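PDB 4IKH: glutathione S-transferase from Pseudomonas protegens, which binds glutathione and probably catalyses its conjugation to electrophilic substrates. Local coordinates for residues Glu21-Tyr26 with Ile43-Glu48; Lys168-Arg173 with Lys214-Lys219. All blocks are in the same frame, centred on the assembly; numbering follows the deposited sequence. Where two conformers were deposited one is given.

Interaction 1: residues Glu21-Tyr26 with Ile43-Glu48; sequences EWIQLY and IGLPYE
Ile-23 and Tyr-47 face each other across two parallel strands, and the backbone bonds start here. Glu-48 N donates to Ile-23 O at 2.7 Å. Leu-25 N then donates to Glu-48 O, also at 2.7 Å. Glu-48 thus bonds the other strand through both its N-H and its carbonyl, as in a regular parallel ladder.

Gln-24 and Glu-48 share one face of the sheet, Ile-23 and Tyr-47 the other. The two polar side chains run side by side and point the same way. Gln-24 bends at chi2 (-70°), which turns its amide back to Glu-48. Gln-24 NE2 donates to Glu-48 OE1 at 3.0 Å, from above the carboxylate plane, and the two flat groups stand 80° apart. Gln-24 NE2 also donates to Trp-22 O at 3.3 Å. Outside the pair, Gln-24 OE1 bonds His-50, while the carboxylate of Glu-48 accepts from the backbone N-H groups of Gln-18 and Phe-19. The group is probably kept ionised by these donors.

Apolar contacts do the rest. Pro-46 CB sits over one face of the Trp-22 indole, 3.4 Å from the centroid of its five-membered ring, a CH-pi contact. Leu-25 CD2 packs against Tyr-47 CE2 at 3.9 Å.

The strands belong to the beta-alpha-beta unit of the thioredoxin-like domain. Helix 31-43 is the crossover and packs on Ile-23, Leu-25 and Tyr-47. Strand 75-78 flanks 23-27 on its other edge.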
loop_
_atom_site.group_PDB
_atom_site.type_symbol
_atom_site.label_atom_id
_atom_site.label_comp_id
_atom_site.label_asym_id
_atom_site.label_seq_id
_atom_site.Cartn_x
_atom_site.Cartn_y
_atom_site.Cartn_z
ATOM N N GLU A 21 22.275 -17.082 10.597
ATOM C CA GLU A 21 21.170 -18.025 10.692
ATOM C C GLU A 21 19.886 -17.275 11.011
ATOM O O GLU A 21 18.785 -17.812 10.869
ATOM C CB GLU A 21 21.454 -19.059 11.781
ATOM C CG GLU A 21 22.615 -19.986 11.468
ATOM C CD GLU A 21 22.181 -21.223 10.705
ATOM O OE1 GLU A 21 21.113 -21.780 11.033
ATOM O OE2 GLU A 21 22.909 -21.641 9.780
ATOM N N TRP A 22 20.043 -16.028 11.443
ATOM C CA TRP A 22 18.907 -15.184 11.789
ATOM C C TRP A 22 18.516 -14.271 10.635
ATOM O O TRP A 22 19.315 -14.001 9.730
ATOM C CB TRP A 22 19.224 -14.320 13.010
ATOM C CG TRP A 22 19.431 -15.085 14.289
ATOM C CD1 TRP A 22 19.165 -16.408 14.516
ATOM C CD2 TRP A 22 19.956 -14.565 15.515
ATOM N NE1 TRP A 22 19.497 -16.740 15.810
ATOM C CE2 TRP A 22 19.982 -15.625 16.444
ATOM C CE3 TRP A 22 20.406 -13.304 15.918
ATOM C CZ2 TRP A 22 20.435 -15.457 17.758
ATOM C CZ3 TRP A 22 20.862 -13.144 17.221
ATOM C CH2 TRP A 22 20.876 -14.214 18.121
ATOM N N ILE A 23 17.276 -13.801 10.692
ATOM C CA ILE A 23 16.750 -12.814 9.764
ATOM C C ILE A 23 17.627 -11.559 9.748
ATOM O O ILE A 23 17.909 -10.977 10.803
ATOM C CB ILE A 23 15.310 -12.439 10.169
ATOM C CG1 ILE A 23 14.387 -13.648 9.989
ATOM C CG2 ILE A 23 14.811 -11.237 9.376
ATOM C CD1 ILE A 23 12.991 -13.447 10.559
ATOM N N GLN A 24 18.064 -11.155 8.557
ATOM C CA GLN A 24 18.851 -9.933 8.398
ATOM C C GLN A 24 17.944 -8.736 8.136
ATOM O O GLN A 24 17.065 -8.787 7.270
ATOM C CB GLN A 24 19.847 -10.078 7.245
ATOM C CG GLN A 24 20.810 -11.228 7.410
ATOM C CD GLN A 24 21.807 -10.986 8.526
ATOM O OE1 GLN A 24 22.603 -10.044 8.468
ATOM N NE2 GLN A 24 21.767 -11.835 9.556
ATOM N N LEU A 25 18.163 -7.656 8.879
ATOM C CA LEU A 25 17.336 -6.464 8.739
ATOM C C LEU A 25 18.159 -5.287 8.249
ATOM O O LEU A 25 19.095 -4.842 8.920
ATOM C CB LEU A 25 16.649 -6.111 10.063
ATOM C CG LEU A 25 15.845 -4.808 10.112
ATOM C CD1 LEU A 25 14.735 -4.812 9.071
ATOM C CD2 LEU A 25 15.269 -4.578 11.497
ATOM N N TYR A 26 17.809 -4.794 7.067
ATOM C CA TYR A 26 18.441 -3.610 6.510
ATOM C C TYR A 26 17.453 -2.462 6.639
ATOM O O TYR A 26 16.434 -2.408 5.938
ATOM C CB TYR A 26 18.845 -3.866 5.062
ATOM C CG TYR A 26 19.522 -5.209 4.893
ATOM C CD1 TYR A 26 20.848 -5.388 5.268
ATOM C CD2 TYR A 26 18.832 -6.303 4.382
ATOM C CE1 TYR A 26 21.470 -6.613 5.132
ATOM C CE2 TYR A 26 19.448 -7.536 4.240
ATOM C CZ TYR A 26 20.766 -7.683 4.613
ATOM O OH TYR A 26 21.388 -8.901 4.476
ATOM N N ILE A 43 7.141 -10.432 18.071
ATOM C CA ILE A 43 6.898 -11.855 17.825
ATOM C C ILE A 43 8.040 -12.738 18.317
ATOM O O ILE A 43 7.961 -13.972 18.248
ATOM C CB ILE A 43 6.614 -12.134 16.339
ATOM C CG1 ILE A 43 7.836 -11.790 15.480
ATOM C CG2 ILE A 43 5.384 -11.356 15.882
ATOM C CD1 ILE A 43 7.546 -11.779 13.986
ATOM N N GLY A 44 9.097 -12.096 18.809
ATOM C CA GLY A 44 10.203 -12.797 19.435
ATOM C C GLY A 44 11.029 -13.645 18.491
ATOM O O GLY A 44 11.640 -14.627 18.913
ATOM N N LEU A 45 11.041 -13.276 17.213
ATOM C CA LEU A 45 11.904 -13.936 16.238
ATOM C C LEU A 45 13.307 -13.353 16.314
ATOM O O LEU A 45 13.473 -12.137 16.365
ATOM C CB LEU A 45 11.350 -13.781 14.822
ATOM C CG LEU A 45 10.425 -14.895 14.340
ATOM C CD1 LEU A 45 9.826 -14.544 12.990
ATOM C CD2 LEU A 45 11.194 -16.199 14.257
ATOM N N PRO A 46 14.327 -14.223 16.336
ATOM C CA PRO A 46 15.706 -13.730 16.373
ATOM C C PRO A 46 16.068 -13.069 15.048
ATOM O O PRO A 46 15.689 -13.572 13.981
ATOM C CB PRO A 46 16.526 -15.006 16.579
ATOM C CG PRO A 46 15.672 -16.098 16.027
ATOM C CD PRO A 46 14.259 -15.695 16.326
ATOM N N TYR A 47 16.774 -11.945 15.120
ATOM C CA TYR A 47 17.171 -11.225 13.921
ATOM C C TYR A 47 18.422 -10.391 14.165
ATOM O O TYR A 47 18.794 -10.132 15.311
ATOM C CB TYR A 47 16.031 -10.324 13.427
ATOM C CG TYR A 47 15.798 -9.090 14.276
ATOM C CD1 TYR A 47 15.036 -9.158 15.435
ATOM C CD2 TYR A 47 16.342 -7.855 13.915
ATOM C CE1 TYR A 47 14.818 -8.040 16.214
ATOM C CE2 TYR A 47 16.132 -6.727 14.692
ATOM C CZ TYR A 47 15.364 -6.829 15.840
ATOM O OH TYR A 47 15.132 -5.725 16.627
ATOM N N GLU A 48 19.057 -9.965 13.075
ATOM C CA GLU A 48 20.229 -9.099 13.134
ATOM C C GLU A 48 19.955 -7.813 12.367
ATOM O O GLU A 48 19.452 -7.848 11.247
ATOM C CB GLU A 48 21.445 -9.807 12.538
ATOM C CG GLU A 48 22.643 -8.899 12.318
ATOM C CD GLU A 48 23.876 -9.660 11.877
ATOM O OE1 GLU A 48 23.759 -10.872 11.578
ATOM O OE2 GLU A 48 24.961 -9.042 11.837
#

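Interaction 2: residues Lys168-Arg173 with Lys214-Lys219; sequences KHLGGR and KRVLAK
Arg-215 points its guanidinium end-on at the turn that follows helix 150-170. NH1 and NH2 both reach one atom, Arg-173 O. The bond from Arg-215 NH1 to Arg-173 O is 2.7 Å long, and the one from Arg-215 NH2 to Arg-173 O is 3.0 Å. This oxygen lies close to the guanidinium plane, so it is gripped at the edge of the group. NH2 lies in the carbonyl plane of Arg-173, whereas NH1 is tilted 21° from it. Arg-215 NH2 also comes 2.8 Å from Leu-170 O, but the bond is bent to 118° at the hydrogen and is weak. A bend at chi3 (51°) helps bring one face of the guanidinium against Val-216.

Val-216 comes next to it on the same helix. Its CG2 lies against that face, offset toward the rim. Val-216 CG2 also meets Leu-170 CD1 at 3.9 Å, and these two side chains cross obliquely. Phe-189 of helix 183-196 touches both.

Leu-170 to Arg-173 forms a type II beta turn, with Gly-172 at positive phi. Leu-170 O also accepts from Arg-173 N within that turn. Arg-215 thus holds Arg-173 O with two bonds and Leu-170 O weakly, at the C-terminal end of helix 150-170, where the helix dipole would probably favour a positive charge. A salt bridge to Glu-212 probably balances that charge and steadies the guanidinium.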
loop_
_atom_site.group_PDB
_atom_site.type_symbol
_atom_site.label_atom_id
_atom_site.label_comp_id
_atom_site.label_asym_id
_atom_site.label_seq_id
_atom_site.Cartn_x
_atom_site.Cartn_y
_atom_site.Cartn_z
ATOM N N LYS A 168 -12.602 8.200 13.866
ATOM C CA LYS A 168 -13.961 7.678 13.879
ATOM C C LYS A 168 -13.946 6.165 14.090
ATOM O O LYS A 168 -14.755 5.630 14.827
ATOM C CB LYS A 168 -14.657 8.014 12.559
ATOM C CG LYS A 168 -16.031 7.384 12.378
ATOM C CD LYS A 168 -17.130 8.293 12.896
ATOM C CE LYS A 168 -18.495 7.900 12.337
ATOM N NZ LYS A 168 -18.538 8.010 10.843
ATOM N N HIS A 169 -13.003 5.478 13.456
ATOM C CA HIS A 169 -12.955 4.017 13.518
ATOM C C HIS A 169 -12.547 3.477 14.892
ATOM O O HIS A 169 -13.012 2.427 15.308
ATOM C CB HIS A 169 -11.990 3.481 12.460
ATOM C CG HIS A 169 -11.703 2.015 12.589
ATOM N ND1 HIS A 169 -12.593 1.041 12.180
ATOM C CD2 HIS A 169 -10.624 1.357 13.075
ATOM C CE1 HIS A 169 -12.074 -0.152 12.408
ATOM N NE2 HIS A 169 -10.878 0.008 12.952
ATOM N N LEU A 170 -11.654 4.186 15.572
ATOM C CA LEU A 170 -11.080 3.701 16.822
ATOM C C LEU A 170 -12.020 3.942 18.001
ATOM O O LEU A 170 -11.788 3.428 19.109
ATOM C CB LEU A 170 -9.710 4.347 17.081
ATOM C CG LEU A 170 -8.571 3.889 16.162
ATOM C CD1 LEU A 170 -7.347 4.778 16.363
ATOM C CD2 LEU A 170 -8.235 2.438 16.463
ATOM N N GLY A 171 -13.076 4.718 17.764
ATOM C CA GLY A 171 -14.073 4.984 18.796
ATOM C C GLY A 171 -14.625 3.690 19.359
ATOM O O GLY A 171 -15.222 2.899 18.630
ATOM N N GLY A 172 -14.405 3.460 20.652
ATOM C CA GLY A 172 -14.889 2.254 21.300
ATOM C C GLY A 172 -14.024 1.017 21.107
ATOM O O GLY A 172 -14.387 -0.058 21.563
ATOM N N ARG A 173 -12.882 1.161 20.438
ATOM C CA ARG A 173 -12.006 0.014 20.217
ATOM C C ARG A 173 -10.686 0.143 20.965
ATOM O O ARG A 173 -10.149 1.239 21.115
ATOM C CB ARG A 173 -11.715 -0.170 18.719
ATOM C CG ARG A 173 -12.944 -0.305 17.845
ATOM C CD ARG A 173 -12.560 -0.557 16.389
ATOM N NE ARG A 173 -13.746 -0.680 15.550
ATOM C CZ ARG A 173 -13.980 -1.691 14.719
ATOM N NH1 ARG A 173 -13.098 -2.678 14.598
ATOM N NH2 ARG A 173 -15.097 -1.711 14.003
ATOM N N LYS A 214 -4.880 9.526 19.418
ATOM C CA LYS A 214 -3.932 9.804 20.506
ATOM C C LYS A 214 -3.975 8.736 21.598
ATOM O O LYS A 214 -2.930 8.308 22.085
ATOM C CB LYS A 214 -4.162 11.188 21.117
ATOM C CG LYS A 214 -3.254 12.284 20.566
ATOM C CD LYS A 214 -3.602 13.651 21.168
ATOM C CE LYS A 214 -3.022 13.828 22.572
ATOM N NZ LYS A 214 -3.688 14.920 23.369
ATOM N N ARG A 215 -5.175 8.296 21.971
ATOM C CA ARG A 215 -5.314 7.236 22.966
ATOM C C ARG A 215 -4.542 5.979 22.557
ATOM O O ARG A 215 -3.715 5.476 23.325
ATOM C CB ARG A 215 -6.787 6.892 23.218
ATOM C CG ARG A 215 -6.977 5.631 24.060
ATOM C CD ARG A 215 -8.451 5.281 24.285
ATOM N NE ARG A 215 -9.212 5.245 23.031
ATOM C CZ ARG A 215 -9.401 4.151 22.297
ATOM N NH1 ARG A 215 -8.883 2.987 22.686
ATOM N NH2 ARG A 215 -10.112 4.215 21.172
ATOM N N VAL A 216 -4.796 5.481 21.345
ATOM C CA VAL A 216 -4.204 4.220 20.926
ATOM C C VAL A 216 -2.695 4.375 20.689
ATOM O O VAL A 216 -1.917 3.476 20.996
ATOM C CB VAL A 216 -4.917 3.644 19.681
ATOM C CG1 VAL A 216 -4.363 2.265 19.331
ATOM C CG2 VAL A 216 -6.422 3.556 19.934
ATOM N N LEU A 217 -2.289 5.528 20.169
ATOM C CA LEU A 217 -0.870 5.854 20.023
ATOM C C LEU A 217 -0.165 5.811 21.375
ATOM O O LEU A 217 0.931 5.250 21.490
ATOM C CB LEU A 217 -0.695 7.245 19.416
ATOM C CG LEU A 217 0.760 7.723 19.299
ATOM C CD1 LEU A 217 1.498 6.921 18.232
ATOM C CD2 LEU A 217 0.838 9.200 18.978
ATOM N N ALA A 218 -0.795 6.402 22.396
ATOM C CA ALA A 218 -0.220 6.387 23.730
ATOM C C ALA A 218 -0.025 4.946 24.190
ATOM O O ALA A 218 1.007 4.608 24.774
ATOM C CB ALA A 218 -1.100 7.169 24.726
ATOM N N LYS A 219 -1.009 4.094 23.914
ATOM C CA LYS A 219 -0.934 2.695 24.332
ATOM C C LYS A 219 0.151 1.945 23.570
ATOM O O LYS A 219 0.810 1.057 24.115
ATOM C CB LYS A 219 -2.278 2.006 24.113
ATOM C CG LYS A 219 -2.990 1.610 25.368
ATOM C CD LYS A 219 -4.461 1.403 25.092
ATOM C CE LYS A 219 -4.696 0.289 24.113
ATOM N NZ LYS A 219 -6.134 0.271 23.733
#

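How the interactions relate
The two contacts lie in different domains of the glutathione transferase fold. Interaction 1 comes first along the chain and belongs to the thioredoxin-like N-terminal domain, where it joins strands 23-27 and 47-51 of the mixed sheet. Interaction 2 comes later, in the helical C-terminal domain, and joins the end of helix 150-170 to helix 211-220. Their centres are 30 Å apart, and their nearest atoms are about 14 Å apart without touching. They share no helix or strand. Each holds elements of its own domain together, and neither joins the two domains. Interaction 1 is nearer the glutathione site: the side chain of Leu-25 is about 10 Å from a bound glutathione. Interaction 2 lies away from the annotated sites.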